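Local atomic coordinates of enoyl-CoA hydratase (Mycolicibacterium smegmatis, PDB entry 7MCM), a protein that probably catalyses the reversible addition of water to trans-2-enoyl-CoA thioesters, giving (3S)-3-hydroxyacyl-CoA in fatty acid oxidation. Residues I132-A137 against L192-L197; R62-G67 against A112-A117; V54-G59 against A200-A205. One frame throughout, in Å; residues are numbered along the deposited sequence.

Contact 1: residues I132-A137 against L192-L197; sequences IAAESA and LSDDEL
L192 pairs with A134 in a single parallel beta bridge, by which the short strand 191-192 joins the edge of the main sheet of the crotonase fold beside strand 130-134. Its N-H gives a nearly straight hydrogen bond to A133 O (2.8 Å, 162° at the hydrogen), while its carbonyl receives a weak, bent one from E135 N. The A134 CA-H also points at L192 O, so that carbonyl is approached by two consecutive residues. On the face carrying I132 and A134, the sheet is covered by L197 at the start of the following helix, while strand 191-192 takes the edge. L197 carries its CG anti to the backbone N (chi1 172°), which sends both methyls over the sheet face, against I132 and A134: CD1 lies 3.7 Å from I132 CG1, and CD2 touches A134 CB at 4.1 Å. I132 in turn holds CG1 between its backbone N and carbonyl carbon (chi1 64°), from where an extended chain carries CD1 to L192 CD1, 4.0 Å away. I132 thus lies between L192 and L197, and also touches A201 of helix 197-209. Toward solvent the chemistry turns polar. D194 bends its carboxylate back to the type I turn A134-A137, where OD1 packs 3.4 Å from A134 CB and accepts a long, weak hydrogen bond from S136 N at 3.5 Å.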
loop_
_atom_site.group_PDB
_atom_site.type_symbol
_atom_site.label_atom_id
_atom_site.label_comp_id
_atom_site.label_asym_id
_atom_site.label_seq_id
_atom_site.Cartn_x
_atom_site.Cartn_y
_atom_site.Cartn_z
ATOM N N ILE B 132 -6.189 8.953 -28.398
ATOM C CA ILE B 132 -5.704 9.413 -29.689
ATOM C C ILE B 132 -6.286 10.803 -29.902
ATOM O O ILE B 132 -7.300 11.168 -29.300
ATOM C CB ILE B 132 -6.093 8.462 -30.843
ATOM C CG1 ILE B 132 -7.601 8.414 -31.002
ATOM C CG2 ILE B 132 -5.599 7.050 -30.584
ATOM C CD1 ILE B 132 -8.052 7.547 -32.172
ATOM N N ALA B 133 -5.641 11.585 -30.773
ATOM C CA ALA B 133 -5.981 13.000 -30.888
ATOM C C ALA B 133 -5.984 13.459 -32.333
ATOM O O ALA B 133 -5.231 12.949 -33.170
ATOM C CB ALA B 133 -5.009 13.893 -30.092
ATOM N N ALA B 134 -6.846 14.440 -32.609
ATOM C CA ALA B 134 -6.806 15.216 -33.840
ATOM C C ALA B 134 -5.663 16.222 -33.791
ATOM O O ALA B 134 -5.238 16.652 -32.718
ATOM C CB ALA B 134 -8.122 15.972 -34.061
ATOM N N GLU B 135 -5.192 16.621 -34.982
ATOM C CA GLU B 135 -4.108 17.595 -35.057
ATOM C C GLU B 135 -4.480 18.923 -34.406
ATOM O O GLU B 135 -3.589 19.658 -33.971
ATOM C CB GLU B 135 -3.691 17.818 -36.520
ATOM C CG GLU B 135 -3.000 16.600 -37.145
ATOM C CD GLU B 135 -2.553 16.821 -38.580
ATOM O OE1 GLU B 135 -2.949 17.837 -39.188
ATOM O OE2 GLU B 135 -1.799 15.974 -39.102
ATOM N N SER B 136 -5.765 19.242 -34.300
ATOM C CA SER B 136 -6.166 20.492 -33.673
ATOM C C SER B 136 -6.427 20.343 -32.180
ATOM O O SER B 136 -6.755 21.330 -31.517
ATOM C CB SER B 136 -7.404 21.057 -34.381
ATOM O OG SER B 136 -8.521 20.198 -34.226
ATOM N N ALA B 137 -6.250 19.149 -31.627
ATOM C CA ALA B 137 -6.446 18.972 -30.200
ATOM C C ALA B 137 -5.301 19.597 -29.410
ATOM O O ALA B 137 -4.177 19.753 -29.898
ATOM C CB ALA B 137 -6.549 17.490 -29.849
ATOM N N LEU B 192 -4.026 12.249 -35.588
ATOM C CA LEU B 192 -4.648 12.095 -36.890
ATOM C C LEU B 192 -5.172 13.440 -37.367
ATOM O O LEU B 192 -5.439 14.342 -36.566
ATOM C CB LEU B 192 -5.779 11.062 -36.817
ATOM C CG LEU B 192 -5.110 9.811 -36.233
ATOM C CD1 LEU B 192 -5.734 9.352 -34.932
ATOM C CD2 LEU B 192 -5.013 8.713 -37.248
ATOM N N SER B 193 -5.312 13.573 -38.684
ATOM C CA SER B 193 -6.012 14.732 -39.205
ATOM C C SER B 193 -7.432 14.751 -38.649
ATOM O O SER B 193 -7.979 13.721 -38.243
ATOM C CB SER B 193 -6.038 14.720 -40.736
ATOM O OG SER B 193 -6.973 13.771 -41.219
ATOM N N ASP B 194 -8.028 15.945 -38.622
ATOM C CA ASP B 194 -9.352 16.090 -38.029
ATOM C C ASP B 194 -10.358 15.118 -38.654
ATOM O O ASP B 194 -11.181 14.523 -37.947
ATOM C CB ASP B 194 -9.804 17.547 -38.169
ATOM C CG ASP B 194 -8.991 18.506 -37.272
ATOM O OD1 ASP B 194 -7.931 18.102 -36.750
ATOM O OD2 ASP B 194 -9.400 19.666 -37.099
ATOM N N ASP B 195 -10.245 14.878 -39.964
ATOM C CA ASP B 195 -11.137 13.967 -40.675
ATOM C C ASP B 195 -10.856 12.494 -40.397
ATOM O O ASP B 195 -11.751 11.663 -40.596
ATOM C CB ASP B 195 -11.038 14.185 -42.187
ATOM C CG ASP B 195 -11.459 15.570 -42.605
ATOM O OD1 ASP B 195 -12.163 16.236 -41.813
ATOM O OD2 ASP B 195 -11.093 15.991 -43.728
ATOM N N GLU B 196 -9.630 12.143 -40.001
ATOM C CA GLU B 196 -9.242 10.753 -39.776
ATOM C C GLU B 196 -9.367 10.305 -38.327
ATOM O O GLU B 196 -9.112 9.133 -38.042
ATOM C CB GLU B 196 -7.798 10.516 -40.240
ATOM C CG GLU B 196 -7.638 10.345 -41.731
ATOM C CD GLU B 196 -8.483 9.201 -42.270
ATOM O OE1 GLU B 196 -8.369 8.064 -41.746
ATOM O OE2 GLU B 196 -9.264 9.441 -43.215
ATOM N N LEU B 197 -9.746 11.194 -37.407
ATOM C CA LEU B 197 -9.734 10.845 -35.987
ATOM C C LEU B 197 -10.732 9.734 -35.668
ATOM O O LEU B 197 -10.371 8.705 -35.090
ATOM C CB LEU B 197 -10.031 12.080 -35.143
ATOM C CG LEU B 197 -10.233 11.752 -33.667
ATOM C CD1 LEU B 197 -8.949 11.211 -33.027
ATOM C CD2 LEU B 197 -10.747 12.971 -32.927
#

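Contact 2: residues R62-G67 against A112-A117; sequences RFFSAG and AVNGAA
F64 sets CG anti to its backbone N (chi1 176°), turning its ring in against V113 and A117, whereas N114 keeps CG between its backbone N and carbonyl carbon (chi1 55°), bringing its amide up to F63 and F64. The meeting place is the corner of the crotonase fold where strand 109-113 ends and strand 116-118 begins; in relatives, the loop holding the F-S-A-G sequence lies at the oxyanion hole, and here the same is probable. V113 CG2 lies over one face of the F64 ring, A117 CB comes within 3.8 Å of F64 CD2, and N114 OD1 sits at the ring edge, in its plane. The two ends of the N114 amide have separate tasks. ND2 donates to F63 O at 3.0 Å, standing well above the carbonyl plane, and OD1 accepts from G59 N, so the side chain ties the loop to the end of strand 54-59. A116 O takes two consecutive N-H groups, a weak bond from F64 N and a better one from S65 N (3.0 Å), the latter in the carbonyl plane. S65 OG makes an ST turn with G67 N and also bonds to N28 O. With no side chain on G115, R62 O can approach its CA directly, at 3.4 Å. Two waters complete the seam at this carbonyl: each donates to R62 O, and while one also donates to N114 O, the other accepts from A116 N at 2.9 Å.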
loop_
_atom_site.group_PDB
_atom_site.type_symbol
_atom_site.label_atom_id
_atom_site.label_comp_id
_atom_site.label_asym_id
_atom_site.label_seq_id
_atom_site.Cartn_x
_atom_site.Cartn_y
_atom_site.Cartn_z
ATOM N N ARG B 62 -16.160 21.601 -32.070
ATOM C CA ARG B 62 -14.768 22.023 -32.047
ATOM C C ARG B 62 -14.017 21.578 -30.798
ATOM O O ARG B 62 -12.788 21.489 -30.833
ATOM C CB ARG B 62 -14.716 23.544 -32.133
ATOM C CG ARG B 62 -13.501 24.118 -32.804
ATOM C CD ARG B 62 -13.425 25.608 -32.513
ATOM N NE ARG B 62 -14.696 26.113 -31.999
ATOM C CZ ARG B 62 -14.858 27.298 -31.422
ATOM N NH1 ARG B 62 -13.842 28.135 -31.265
ATOM N NH2 ARG B 62 -16.072 27.654 -30.994
ATOM N N PHE B 63 -14.719 21.310 -29.703
ATOM C CA PHE B 63 -14.113 21.007 -28.418
ATOM C C PHE B 63 -14.247 19.523 -28.117
ATOM O O PHE B 63 -15.225 18.887 -28.513
ATOM C CB PHE B 63 -14.788 21.787 -27.280
ATOM C CG PHE B 63 -14.582 23.278 -27.337
ATOM C CD1 PHE B 63 -15.426 24.071 -28.086
ATOM C CD2 PHE B 63 -13.580 23.887 -26.590
ATOM C CE1 PHE B 63 -15.259 25.441 -28.134
ATOM C CE2 PHE B 63 -13.412 25.268 -26.629
ATOM C CZ PHE B 63 -14.252 26.038 -27.403
ATOM N N PHE B 64 -13.241 18.966 -27.434
ATOM C CA PHE B 64 -13.471 17.716 -26.716
ATOM C C PHE B 64 -14.251 18.012 -25.440
ATOM O O PHE B 64 -15.398 17.579 -25.277
ATOM C CB PHE B 64 -12.133 17.013 -26.415
ATOM C CG PHE B 64 -12.271 15.754 -25.594
ATOM C CD1 PHE B 64 -12.709 14.562 -26.175
ATOM C CD2 PHE B 64 -11.946 15.756 -24.239
ATOM C CE1 PHE B 64 -12.829 13.399 -25.416
ATOM C CE2 PHE B 64 -12.055 14.593 -23.475
ATOM C CZ PHE B 64 -12.495 13.411 -24.068
ATOM N N SER B 65 -13.651 18.796 -24.545
ATOM C CA SER B 65 -14.347 19.336 -23.379
ATOM C C SER B 65 -13.548 20.516 -22.846
ATOM O O SER B 65 -12.377 20.355 -22.481
ATOM C CB SER B 65 -14.522 18.273 -22.302
ATOM O OG SER B 65 -15.003 18.857 -21.107
ATOM N N ALA B 66 -14.175 21.709 -22.803
ATOM C CA ALA B 66 -13.571 22.873 -22.145
ATOM C C ALA B 66 -13.570 22.751 -20.655
ATOM O O ALA B 66 -13.208 23.762 -20.036
ATOM C CB ALA B 66 -14.298 24.161 -22.524
ATOM N N GLY B 67 -13.944 21.586 -20.113
ATOM C CA GLY B 67 -13.958 21.332 -18.682
ATOM C C GLY B 67 -15.131 21.915 -17.908
ATOM O O GLY B 67 -16.046 21.169 -17.543
ATOM N N ALA B 112 -11.165 9.897 -27.961
ATOM C CA ALA B 112 -10.840 10.446 -29.274
ATOM C C ALA B 112 -10.906 11.964 -29.127
ATOM O O ALA B 112 -11.964 12.578 -29.241
ATOM C CB ALA B 112 -11.783 9.905 -30.348
ATOM N N VAL B 113 -9.758 12.568 -28.831
ATOM C CA VAL B 113 -9.704 13.969 -28.432
ATOM C C VAL B 113 -9.698 14.801 -29.713
ATOM O O VAL B 113 -8.677 14.922 -30.396
ATOM C CB VAL B 113 -8.492 14.249 -27.538
ATOM C CG1 VAL B 113 -8.528 15.684 -26.994
ATOM C CG2 VAL B 113 -8.476 13.232 -26.377
ATOM N N ASN B 114 -10.850 15.393 -30.033
ATOM C CA ASN B 114 -11.060 16.093 -31.293
ATOM C C ASN B 114 -10.714 17.577 -31.224
ATOM O O ASN B 114 -10.720 18.249 -32.263
ATOM C CB ASN B 114 -12.523 15.939 -31.721
ATOM C CG ASN B 114 -13.484 16.411 -30.647
ATOM O OD1 ASN B 114 -13.549 15.828 -29.562
ATOM N ND2 ASN B 114 -14.216 17.485 -30.928
ATOM N N GLY B 115 -10.431 18.105 -30.042
ATOM C CA GLY B 115 -10.143 19.521 -29.906
ATOM C C GLY B 115 -9.686 19.824 -28.504
ATOM O O GLY B 115 -9.165 18.938 -27.828
ATOM N N ALA B 116 -9.880 21.063 -28.055
ATOM C CA ALA B 116 -9.461 21.475 -26.727
ATOM C C ALA B 116 -9.978 20.531 -25.649
ATOM O O ALA B 116 -11.167 20.212 -25.595
ATOM C CB ALA B 116 -9.953 22.899 -26.448
ATOM N N ALA B 117 -9.067 20.085 -24.791
ATOM C CA ALA B 117 -9.377 19.322 -23.587
ATOM C C ALA B 117 -8.730 20.097 -22.441
ATOM O O ALA B 117 -7.515 20.012 -22.234
ATOM C CB ALA B 117 -8.853 17.892 -23.678
HETATM O O HOH W 1 -10.493 23.124 -30.010
HETATM O O HOH W 2 -10.967 21.196 -32.989
#

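Contact 3: residues V54-G59 against A200-A205; sequences VVILTG and AAHRLA
I56 reaches across from strand 54-59 to helix 197-209 and there meets A201, H202 and A205 chiefly through one methyl, CD1. Its CG1 lies anti to the carbonyl carbon (chi1 -65°) and the chain runs on extended, so that CD1 arrives at the helix surface between two alanines one turn apart. CD1 is 3.9 Å from A201 CB and 4.0 Å from A205 CB, and it also rests against A201 O, a carbonyl already engaged by A205 N within the helix. The other branch, CG2, leans on A201 CB. Two residues earlier on the same face of the strand, V54 repeats the pattern in a smaller way: CG1 touches A205 CB at 3.8 Å while CG2 lies by A205 O. The fit pairs small alanines on the helix with branched side chains on the strand, and the whole interface is made without a hydrogen bond between the two segments.

Toward the rim the contact becomes less enclosed. The CB of H202 points away from the strand, yet its ring folds back over the I56 methyl: CD1 stands 3.7 Å from the ring centroid and only 7° off the normal, a CH-pi contact centred on the face. H202 is partly exposed and also touches T18 of strand 16-21, so the imidazole borders the packed core without being sealed in it. R203, next along, points its CB away from the strand and is exposed, with a weak, long ion pair to E196. The axes of the two segments pass 9.2 Å apart and run nearly antiparallel, at 160°: a helix packed on the face of the main beta-sheet, which it also covers at I110 and A112, as in the beta-beta-alpha spiral of the crotonase fold.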
loop_
_atom_site.group_PDB
_atom_site.type_symbol
_atom_site.label_atom_id
_atom_site.label_comp_id
_atom_site.label_asym_id
_atom_site.label_seq_id
_atom_site.Cartn_x
_atom_site.Cartn_y
_atom_site.Cartn_z
ATOM N N VAL B 54 -16.380 -2.040 -26.190
ATOM C CA VAL B 54 -15.513 -0.864 -26.287
ATOM C C VAL B 54 -16.400 0.373 -26.307
ATOM O O VAL B 54 -17.471 0.364 -26.925
ATOM C CB VAL B 54 -14.628 -0.887 -27.556
ATOM C CG1 VAL B 54 -13.585 0.219 -27.498
ATOM C CG2 VAL B 54 -13.963 -2.225 -27.757
ATOM N N VAL B 55 -15.939 1.439 -25.649
ATOM C CA VAL B 55 -16.545 2.771 -25.728
ATOM C C VAL B 55 -15.520 3.711 -26.342
ATOM O O VAL B 55 -14.346 3.687 -25.960
ATOM C CB VAL B 55 -17.004 3.293 -24.347
ATOM C CG1 VAL B 55 -17.300 4.809 -24.375
ATOM C CG2 VAL B 55 -18.232 2.549 -23.876
ATOM N N ILE B 56 -15.956 4.491 -27.331
ATOM C CA ILE B 56 -15.201 5.630 -27.848
ATOM C C ILE B 56 -15.821 6.900 -27.268
ATOM O O ILE B 56 -17.008 7.173 -27.483
ATOM C CB ILE B 56 -15.229 5.684 -29.380
ATOM C CG1 ILE B 56 -14.518 4.471 -30.003
ATOM C CG2 ILE B 56 -14.639 7.015 -29.854
ATOM C CD1 ILE B 56 -14.730 4.361 -31.527
ATOM N N LEU B 57 -15.024 7.695 -26.562
ATOM C CA LEU B 57 -15.494 8.938 -25.953
ATOM C C LEU B 57 -14.929 10.121 -26.725
ATOM O O LEU B 57 -13.716 10.222 -26.909
ATOM C CB LEU B 57 -15.083 9.018 -24.480
ATOM C CG LEU B 57 -15.434 10.311 -23.733
ATOM C CD1 LEU B 57 -16.954 10.503 -23.637
ATOM C CD2 LEU B 57 -14.780 10.290 -22.357
ATOM N N THR B 58 -15.805 11.022 -27.171
ATOM C CA THR B 58 -15.371 12.131 -28.006
ATOM C C THR B 58 -16.321 13.306 -27.771
ATOM O O THR B 58 -17.315 13.187 -27.052
ATOM C CB THR B 58 -15.322 11.697 -29.477
ATOM O OG1 THR B 58 -14.542 12.614 -30.244
ATOM C CG2 THR B 58 -16.715 11.596 -30.061
ATOM N N GLY B 59 -15.999 14.453 -28.354
ATOM C CA GLY B 59 -16.791 15.671 -28.172
ATOM C C GLY B 59 -17.435 16.120 -29.472
ATOM O O GLY B 59 -16.836 15.988 -30.542
ATOM N N ALA B 200 -9.971 6.435 -37.217
ATOM C CA ALA B 200 -8.895 5.775 -36.484
ATOM C C ALA B 200 -9.384 5.228 -35.151
ATOM O O ALA B 200 -8.950 4.152 -34.718
ATOM C CB ALA B 200 -7.738 6.740 -36.255
ATOM N N ALA B 201 -10.268 5.959 -34.477
ATOM C CA ALA B 201 -10.790 5.476 -33.204
ATOM C C ALA B 201 -11.569 4.184 -33.399
ATOM O O ALA B 201 -11.461 3.254 -32.587
ATOM C CB ALA B 201 -11.672 6.539 -32.556
ATOM N N HIS B 202 -12.329 4.092 -34.491
ATOM C CA HIS B 202 -13.065 2.864 -34.766
ATOM C C HIS B 202 -12.140 1.719 -35.165
ATOM O O HIS B 202 -12.408 0.564 -34.819
ATOM C CB HIS B 202 -14.121 3.108 -35.841
ATOM C CG HIS B 202 -15.358 3.758 -35.313
ATOM N ND1 HIS B 202 -16.330 3.055 -34.634
ATOM C CD2 HIS B 202 -15.763 5.049 -35.324
ATOM C CE1 HIS B 202 -17.297 3.881 -34.276
ATOM N NE2 HIS B 202 -16.973 5.098 -34.677
ATOM N N ARG B 203 -11.079 1.992 -35.928
ATOM C CA ARG B 203 -10.129 0.920 -36.225
ATOM C C ARG B 203 -9.520 0.375 -34.937
ATOM O O ARG B 203 -9.467 -0.841 -34.727
ATOM C CB ARG B 203 -9.029 1.411 -37.166
ATOM C CG ARG B 203 -9.453 1.540 -38.604
ATOM C CD ARG B 203 -8.253 1.794 -39.503
ATOM N NE ARG B 203 -7.583 3.048 -39.166
ATOM C CZ ARG B 203 -7.824 4.213 -39.752
ATOM N NH1 ARG B 203 -8.739 4.332 -40.703
ATOM N NH2 ARG B 203 -7.121 5.281 -39.389
ATOM N N LEU B 204 -9.097 1.268 -34.039
ATOM C CA LEU B 204 -8.538 0.838 -32.761
ATOM C C LEU B 204 -9.568 0.075 -31.928
ATOM O O LEU B 204 -9.253 -0.963 -31.338
ATOM C CB LEU B 204 -8.008 2.055 -31.994
ATOM C CG LEU B 204 -7.362 1.797 -30.628
ATOM C CD1 LEU B 204 -6.196 0.821 -30.744
ATOM C CD2 LEU B 204 -6.908 3.129 -29.977
ATOM N N ALA B 205 -10.801 0.594 -31.849
ATOM C CA ALA B 205 -11.872 -0.094 -31.129
ATOM C C ALA B 205 -12.124 -1.495 -31.689
ATOM O O ALA B 205 -12.361 -2.440 -30.928
ATOM C CB ALA B 205 -13.156 0.743 -31.189
#

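Overall arrangement
All three contacts meet on one sheet, whose neighbouring strands 54-59, 109-113 and 130-134 each supply a segment. Contact 3 is buried, made of apolar packing and one CH-pi contact, with no polar bond between its segments. Contact 2 is also buried but mixed, F64 packing on V113 and A117 beside an asparagine, backbone bonds and bound waters. Contact 1, partly exposed at the sheet edge, mixes backbone pairing and an apolar cluster with an acidic side chain at a turn. Backbone bonds of I132 and A134 to V113 join contacts 1 and 2; one from A112 to L57 and the T58 hydroxyl bond to A112 O join 2 and 3; I132 CD1 against A201 joins 1 and 3.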